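Local coordinates for protein quinoline 2-oxidoreductase large subunit (Pseudomonas putida, PDB 1T3Q) that probably acts as the molybdenum-containing subunit of a hydroxylase that oxidises quinoline at carbon 2, using a molybdopterin cytosine dinucleotide cofactor, at residues 481-493 against 622-634. Sequence-based numbering, arbitrary orientation.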
ATOM      1  N   THR B 481      -7.285 -33.875   8.954  1.00 25.05           N
ATOM      2  CA  THR B 481      -7.412 -32.586   8.294  1.00 25.85           C
ATOM      3  C   THR B 481      -6.688 -32.657   6.955  1.00 23.23           C
ATOM      4  O   THR B 481      -5.553 -33.119   6.890  1.00 24.62           O
ATOM      5  CB  THR B 481      -6.734 -31.466   9.119  1.00 28.43           C
ATOM      6  OG1 THR B 481      -7.196 -31.508  10.473  1.00 33.34           O
ATOM      7  CG2 THR B 481      -7.040 -30.103   8.518  1.00 29.88           C
ATOM      8  N   THR B 482      -7.347 -32.217   5.890  1.00 22.25           N
ATOM      9  CA  THR B 482      -6.728 -32.190   4.572  1.00 20.33           C
ATOM     10  C   THR B 482      -6.077 -30.815   4.430  1.00 18.95           C
ATOM     11  O   THR B 482      -6.708 -29.796   4.694  1.00 18.02           O
ATOM     12  CB  THR B 482      -7.768 -32.360   3.445  1.00 19.80           C
ATOM     13  OG1 THR B 482      -8.210 -33.722   3.403  1.00 21.56           O
ATOM     14  CG2 THR B 482      -7.167 -31.989   2.093  1.00 20.65           C
ATOM     15  N   THR B 483      -4.814 -30.780   4.027  1.00 19.04           N
ATOM     16  CA  THR B 483      -4.140 -29.499   3.863  1.00 18.78           C
ATOM     17  C   THR B 483      -4.106 -29.110   2.395  1.00 19.96           C
ATOM     18  O   THR B 483      -4.357 -29.934   1.523  1.00 20.41           O
ATOM     19  CB  THR B 483      -2.692 -29.543   4.394  1.00 18.91           C
ATOM     20  OG1 THR B 483      -1.986 -30.627   3.773  1.00 17.07           O
ATOM     21  CG2 THR B 483      -2.691 -29.729   5.907  1.00 19.45           C
ATOM     22  N   HIS B 484      -3.802 -27.843   2.133  1.00 18.67           N
ATOM     23  CA  HIS B 484      -3.711 -27.330   0.775  1.00 19.18           C
ATOM     24  C   HIS B 484      -2.648 -26.238   0.828  1.00 19.42           C
ATOM     25  O   HIS B 484      -2.754 -25.305   1.622  1.00 20.34           O
ATOM     26  CB  HIS B 484      -5.064 -26.759   0.334  1.00 19.30           C
ATOM     27  CG  HIS B 484      -5.150 -26.454  -1.129  1.00 19.04           C
ATOM     28  ND1 HIS B 484      -4.569 -25.340  -1.698  1.00 22.05           N
ATOM     29  CD2 HIS B 484      -5.754 -27.121  -2.142  1.00 17.32           C
ATOM     30  CE1 HIS B 484      -4.815 -25.332  -2.996  1.00 19.77           C
ATOM     31  NE2 HIS B 484      -5.533 -26.401  -3.291  1.00 20.85           N
ATOM     32  N   ASP B 485      -1.617 -26.372  -0.000  1.00 19.33           N
ATOM     33  CA  ASP B 485      -0.528 -25.407  -0.027  1.00 18.38           C
ATOM     34  C   ASP B 485       0.018 -25.224  -1.430  1.00 18.56           C
ATOM     35  O   ASP B 485       0.805 -26.039  -1.920  1.00 17.98           O
ATOM     36  CB  ASP B 485       0.592 -25.861   0.906  1.00 19.58           C
ATOM     37  CG  ASP B 485       0.126 -26.019   2.334  1.00 19.28           C
ATOM     38  OD1 ASP B 485      -0.341 -27.122   2.696  1.00 19.39           O
ATOM     39  OD2 ASP B 485       0.212 -25.033   3.096  1.00 20.03           O
ATOM     40  N   SER B 486      -0.393 -24.140  -2.078  1.00 17.23           N
ATOM     41  CA  SER B 486       0.049 -23.884  -3.436  1.00 18.16           C
ATOM     42  C   SER B 486       1.115 -22.802  -3.498  1.00 18.17           C
ATOM     43  O   SER B 486       1.267 -22.003  -2.577  1.00 18.76           O
ATOM     44  CB  SER B 486      -1.140 -23.480  -4.313  1.00 17.35           C
ATOM     45  OG  SER B 486      -1.623 -22.187  -3.973  1.00 17.96           O
ATOM     46  N   ALA B 487       1.862 -22.807  -4.592  1.00 18.96           N
ATOM     47  CA  ALA B 487       2.898 -21.816  -4.827  1.00 17.78           C
ATOM     48  C   ALA B 487       2.785 -21.460  -6.290  1.00 17.07           C
ATOM     49  O   ALA B 487       2.315 -22.263  -7.096  1.00 16.09           O
ATOM     50  CB  ALA B 487       4.278 -22.394  -4.539  1.00 18.15           C
ATOM     51  N   THR B 488       3.197 -20.247  -6.633  1.00 16.66           N
ATOM     52  CA  THR B 488       3.162 -19.822  -8.012  1.00 16.58           C
ATOM     53  C   THR B 488       4.577 -19.430  -8.385  1.00 18.31           C
ATOM     54  O   THR B 488       5.311 -18.866  -7.571  1.00 18.78           O
ATOM     55  CB  THR B 488       2.216 -18.622  -8.219  1.00 16.13           C
ATOM     56  OG1 THR B 488       0.871 -19.020  -7.916  1.00 16.72           O
ATOM     57  CG2 THR B 488       2.277 -18.138  -9.657  1.00 14.79           C
ATOM     58  N   VAL B 489       4.962 -19.766  -9.608  1.00 17.52           N
ATOM     59  CA  VAL B 489       6.287 -19.441 -10.101  1.00 17.79           C
ATOM     60  C   VAL B 489       6.146 -18.886 -11.500  1.00 18.21           C
ATOM     61  O   VAL B 489       5.495 -19.490 -12.359  1.00 16.98           O
ATOM     62  CB  VAL B 489       7.207 -20.687 -10.140  1.00 18.01           C
ATOM     63  CG1 VAL B 489       8.531 -20.336 -10.807  1.00 19.28           C
ATOM     64  CG2 VAL B 489       7.461 -21.189  -8.731  1.00 19.67           C
ATOM     65  N   ARG B 490       6.737 -17.719 -11.718  1.00 16.71           N
ATOM     66  CA  ARG B 490       6.715 -17.078 -13.018  1.00 16.22           C
ATOM     67  C   ARG B 490       8.142 -16.808 -13.434  1.00 17.71           C
ATOM     68  O   ARG B 490       8.949 -16.340 -12.635  1.00 16.44           O
ATOM     69  CB  ARG B 490       5.976 -15.734 -12.968  1.00 15.75           C
ATOM     70  CG  ARG B 490       6.072 -14.935 -14.275  1.00 16.72           C
ATOM     71  CD  ARG B 490       5.343 -13.595 -14.168  1.00 18.26           C
ATOM     72  NE  ARG B 490       6.032 -12.677 -13.263  1.00 19.38           N
ATOM     73  CZ  ARG B 490       5.463 -11.624 -12.683  1.00 20.08           C
ATOM     74  NH1 ARG B 490       4.185 -11.345 -12.906  1.00 17.36           N
ATOM     75  NH2 ARG B 490       6.170 -10.856 -11.868  1.00 18.12           N
ATOM     76  N   ILE B 491       8.454 -17.122 -14.681  1.00 18.20           N
ATOM     77  CA  ILE B 491       9.776 -16.830 -15.195  1.00 17.67           C
ATOM     78  C   ILE B 491       9.547 -15.524 -15.925  1.00 16.59           C
ATOM     79  O   ILE B 491       8.799 -15.475 -16.898  1.00 17.59           O
ATOM     80  CB  ILE B 491      10.269 -17.887 -16.204  1.00 18.55           C
ATOM     81  CG1 ILE B 491      10.332 -19.262 -15.534  1.00 15.82           C
ATOM     82  CG2 ILE B 491      11.653 -17.481 -16.728  1.00 16.07           C
ATOM     83  CD1 ILE B 491      10.750 -20.392 -16.477  1.00 13.86           C
ATOM     84  N   ASP B 492      10.157 -14.452 -15.436  1.00 17.64           N
ATOM     85  CA  ASP B 492       9.993 -13.158 -16.073  1.00 18.29           C
ATOM     86  C   ASP B 492      10.714 -13.167 -17.428  1.00 20.24           C
ATOM     87  O   ASP B 492      11.679 -13.909 -17.617  1.00 20.36           O
ATOM     88  CB  ASP B 492      10.523 -12.072 -15.130  1.00 17.92           C
ATOM     89  CG  ASP B 492       9.770 -12.057 -13.805  1.00 19.97           C
ATOM     90  OD1 ASP B 492       8.572 -11.704 -13.811  1.00 18.57           O
ATOM     91  OD2 ASP B 492      10.360 -12.421 -12.765  1.00 17.64           O
ATOM     92  N   PRO B 493      10.243 -12.352 -18.388  1.00 20.62           N
ATOM     93  CA  PRO B 493      10.814 -12.252 -19.737  1.00 21.93           C
ATOM     94  C   PRO B 493      12.336 -12.173 -19.837  1.00 22.93           C
ATOM     95  O   PRO B 493      12.927 -12.797 -20.716  1.00 21.96           O
ATOM     96  CB  PRO B 493      10.136 -11.010 -20.305  1.00 22.51           C
ATOM     97  CG  PRO B 493       8.787 -11.060 -19.671  1.00 24.15           C
ATOM     98  CD  PRO B 493       9.117 -11.413 -18.233  1.00 22.49           C
ATOM     99  N   ALA B 622       2.865 -21.492 -24.292  1.00 21.84           N
ATOM    100  CA  ALA B 622       3.861 -20.489 -23.931  1.00 21.33           C
ATOM    101  C   ALA B 622       3.713 -19.857 -22.545  1.00 21.39           C
ATOM    102  O   ALA B 622       4.523 -19.014 -22.163  1.00 23.16           O
ATOM    103  CB  ALA B 622       3.890 -19.406 -24.999  1.00 20.01           C
ATOM    104  N   THR B 623       2.701 -20.259 -21.786  1.00 20.80           N
ATOM    105  CA  THR B 623       2.503 -19.700 -20.453  1.00 20.50           C
ATOM    106  C   THR B 623       3.684 -20.033 -19.543  1.00 20.72           C
ATOM    107  O   THR B 623       3.942 -21.208 -19.269  1.00 20.71           O
ATOM    108  CB  THR B 623       1.235 -20.262 -19.790  1.00 20.38           C
ATOM    109  OG1 THR B 623       0.131 -20.164 -20.699  1.00 18.63           O
ATOM    110  CG2 THR B 623       0.914 -19.472 -18.528  1.00 19.44           C
ATOM    111  N   LEU B 624       4.401 -19.013 -19.070  1.00 19.32           N
ATOM    112  CA  LEU B 624       5.536 -19.262 -18.185  1.00 19.50           C
ATOM    113  C   LEU B 624       5.300 -18.888 -16.720  1.00 19.04           C
ATOM    114  O   LEU B 624       6.208 -18.439 -16.022  1.00 19.10           O
ATOM    115  CB  LEU B 624       6.808 -18.578 -18.711  1.00 19.73           C
ATOM    116  CG  LEU B 624       7.472 -19.233 -19.934  1.00 22.37           C
ATOM    117  CD1 LEU B 624       8.857 -18.623 -20.142  1.00 22.85           C
ATOM    118  CD2 LEU B 624       7.607 -20.743 -19.734  1.00 23.04           C
ATOM    119  N   GLU B 625       4.065 -19.078 -16.266  1.00 18.13           N
ATOM    120  CA  GLU B 625       3.690 -18.833 -14.880  1.00 16.46           C
ATOM    121  C   GLU B 625       2.729 -19.966 -14.546  1.00 17.37           C
ATOM    122  O   GLU B 625       1.781 -20.222 -15.293  1.00 18.28           O
ATOM    123  CB  GLU B 625       2.990 -17.474 -14.710  1.00 16.36           C
ATOM    124  CG  GLU B 625       2.631 -17.164 -13.255  1.00 17.23           C
ATOM    125  CD  GLU B 625       2.238 -15.706 -13.025  1.00 19.04           C
ATOM    126  OE1 GLU B 625       1.957 -15.347 -11.862  1.00 18.15           O
ATOM    127  OE2 GLU B 625       2.214 -14.922 -13.999  1.00 20.74           O
ATOM    128  N   ALA B 626       2.981 -20.657 -13.441  1.00 15.58           N
ATOM    129  CA  ALA B 626       2.134 -21.779 -13.055  1.00 17.20           C
ATOM    130  C   ALA B 626       1.985 -21.886 -11.550  1.00 17.94           C
ATOM    131  O   ALA B 626       2.818 -21.385 -10.790  1.00 18.46           O
ATOM    132  CB  ALA B 626       2.713 -23.082 -13.617  1.00 15.28           C
ATOM    133  N   THR B 627       0.924 -22.566 -11.129  1.00 18.12           N
ATOM    134  CA  THR B 627       0.619 -22.750  -9.720  1.00 18.25           C
ATOM    135  C   THR B 627       0.365 -24.229  -9.440  1.00 17.25           C
ATOM    136  O   THR B 627      -0.197 -24.939 -10.272  1.00 16.20           O
ATOM    137  CB  THR B 627      -0.638 -21.931  -9.336  1.00 18.78           C
ATOM    138  OG1 THR B 627      -0.396 -20.546  -9.617  1.00 23.29           O
ATOM    139  CG2 THR B 627      -0.974 -22.098  -7.858  1.00 19.02           C
ATOM    140  N   ALA B 628       0.784 -24.690  -8.268  1.00 16.82           N
ATOM    141  CA  ALA B 628       0.588 -26.081  -7.900  1.00 18.04           C
ATOM    142  C   ALA B 628       0.599 -26.264  -6.395  1.00 18.20           C
ATOM    143  O   ALA B 628       1.383 -25.635  -5.687  1.00 18.86           O
ATOM    144  CB  ALA B 628       1.681 -26.949  -8.530  1.00 15.20           C
ATOM    145  N   THR B 629      -0.281 -27.124  -5.902  1.00 17.10           N
ATOM    146  CA  THR B 629      -0.306 -27.402  -4.484  1.00 16.26           C
ATOM    147  C   THR B 629       0.543 -28.644  -4.248  1.00 16.47           C
ATOM    148  O   THR B 629       0.730 -29.461  -5.158  1.00 17.87           O
ATOM    149  CB  THR B 629      -1.731 -27.667  -3.971  1.00 17.84           C
ATOM    150  OG1 THR B 629      -1.687 -27.872  -2.554  1.00 19.73           O
ATOM    151  CG2 THR B 629      -2.318 -28.909  -4.641  1.00 18.27           C
ATOM    152  N   TYR B 630       1.058 -28.783  -3.031  1.00 16.73           N
ATOM    153  CA  TYR B 630       1.874 -29.935  -2.677  1.00 19.16           C
ATOM    154  C   TYR B 630       1.523 -30.426  -1.284  1.00 20.47           C
ATOM    155  O   TYR B 630       1.212 -29.638  -0.388  1.00 19.22           O
ATOM    156  CB  TYR B 630       3.366 -29.583  -2.763  1.00 19.45           C
ATOM    157  CG  TYR B 630       4.289 -30.552  -2.049  1.00 17.32           C
ATOM    158  CD1 TYR B 630       4.653 -30.340  -0.722  1.00 17.41           C
ATOM    159  CD2 TYR B 630       4.823 -31.663  -2.711  1.00 18.37           C
ATOM    160  CE1 TYR B 630       5.529 -31.197  -0.067  1.00 16.81           C
ATOM    161  CE2 TYR B 630       5.702 -32.531  -2.062  1.00 19.01           C
ATOM    162  CZ  TYR B 630       6.053 -32.287  -0.739  1.00 18.22           C
ATOM    163  OH  TYR B 630       6.946 -33.107  -0.097  1.00 17.34           O
ATOM    164  N   ASP B 631       1.579 -31.741  -1.116  1.00 18.90           N
ATOM    165  CA  ASP B 631       1.260 -32.384   0.148  1.00 20.09           C
ATOM    166  C   ASP B 631       2.059 -33.688   0.141  1.00 20.46           C
ATOM    167  O   ASP B 631       1.882 -34.517  -0.741  1.00 21.12           O
ATOM    168  CB  ASP B 631      -0.254 -32.652   0.184  1.00 19.67           C
ATOM    169  CG  ASP B 631      -0.752 -33.096   1.549  1.00 23.20           C
ATOM    170  OD1 ASP B 631      -0.055 -32.863   2.558  1.00 20.71           O
ATOM    171  OD2 ASP B 631      -1.864 -33.665   1.608  1.00 22.44           O
ATOM    172  N   PRO B 632       2.981 -33.868   1.100  1.00 22.39           N
ATOM    173  CA  PRO B 632       3.755 -35.114   1.105  1.00 21.44           C
ATOM    174  C   PRO B 632       2.887 -36.368   1.121  1.00 21.08           C
ATOM    175  O   PRO B 632       1.805 -36.379   1.703  1.00 20.21           O
ATOM    176  CB  PRO B 632       4.640 -34.978   2.347  1.00 22.55           C
ATOM    177  CG  PRO B 632       3.958 -33.921   3.174  1.00 26.17           C
ATOM    178  CD  PRO B 632       3.438 -32.961   2.164  1.00 22.85           C
ATOM    179  N   SER B 633       3.377 -37.421   0.478  1.00 21.07           N
ATOM    180  CA  SER B 633       2.645 -38.679   0.381  1.00 21.06           C
ATOM    181  C   SER B 633       2.712 -39.523   1.646  1.00 21.54           C
ATOM    182  O   SER B 633       2.002 -40.523   1.772  1.00 22.68           O
ATOM    183  CB  SER B 633       3.184 -39.489  -0.797  1.00 20.48           C
ATOM    184  OG  SER B 633       4.562 -39.758  -0.623  1.00 20.42           O
ATOM    185  N   ASP B 634       3.549 -39.116   2.592  1.00 19.90           N
ATOM    186  CA  ASP B 634       3.706 -39.872   3.827  1.00 20.47           C
ATOM    187  C   ASP B 634       4.378 -38.968   4.861  1.00 21.24           C
ATOM    188  O   ASP B 634       4.663 -37.796   4.584  1.00 21.26           O
ATOM    189  CB  ASP B 634       4.584 -41.099   3.529  1.00 19.98           C
ATOM    190  CG  ASP B 634       4.487 -42.186   4.585  1.00 22.69           C
ATOM    191  OD1 ASP B 634       5.152 -43.231   4.400  1.00 23.73           O
ATOM    192  OD2 ASP B 634       3.760 -42.022   5.588  1.00 22.35           O
TER
HETATM  193  O   HOH W   1      -0.782 -29.409   1.399  1.00 20.08           O
HETATM  194  O   HOH W   2      -2.276 -30.006  -1.041  1.00 22.72           O
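Strands 486-491 and 625-629 form an antiparallel edge of a four-stranded mixed sheet in the molybdopterin cofactor-binding region, with 625-629 outermost within the chain. V489 and A626 trade backbone bonds (V489 N to A626 O, 2.9 Å), as do A487 and A628; I491 N to L624 O ends the ladder. The small side chains of A487, A626 and A628 let helix 549-576 lie close on their face. The other face is polar. T488 OG1 and T627 OG1 share a short hydrogen bond (2.6 Å), either able to donate, both hydroxyls lying anti to their carbonyl carbons (chi1 -64° and -59°). Beside them the aliphatic part of R490 crosses E625 at a slant, R490 CD 3.4 Å from E625 OE2. R490 NE makes a salt bridge, its hydrogen bond weak and bent, to D492 OD1; R490 NH1 donates to T536 O and E625 OE2 accepts from T539 N, both of the second subunit. At the other end, Y630 N bonds D485 O (3.0 Å), T629 OG1 accepts from D485 N (3.0 Å), and T629 CB sits over the H484 ring. One water links T483 OG1, D485 OD1 and Y630 O. The side chain of D485, salt-bridged to R548, lies about 9 Å from the bound pterin cytosine dinucleotide. The T629 hydroxyl and water thus extend the link beyond the strands, while R490 and E625 turn their charged ends to the second subunit.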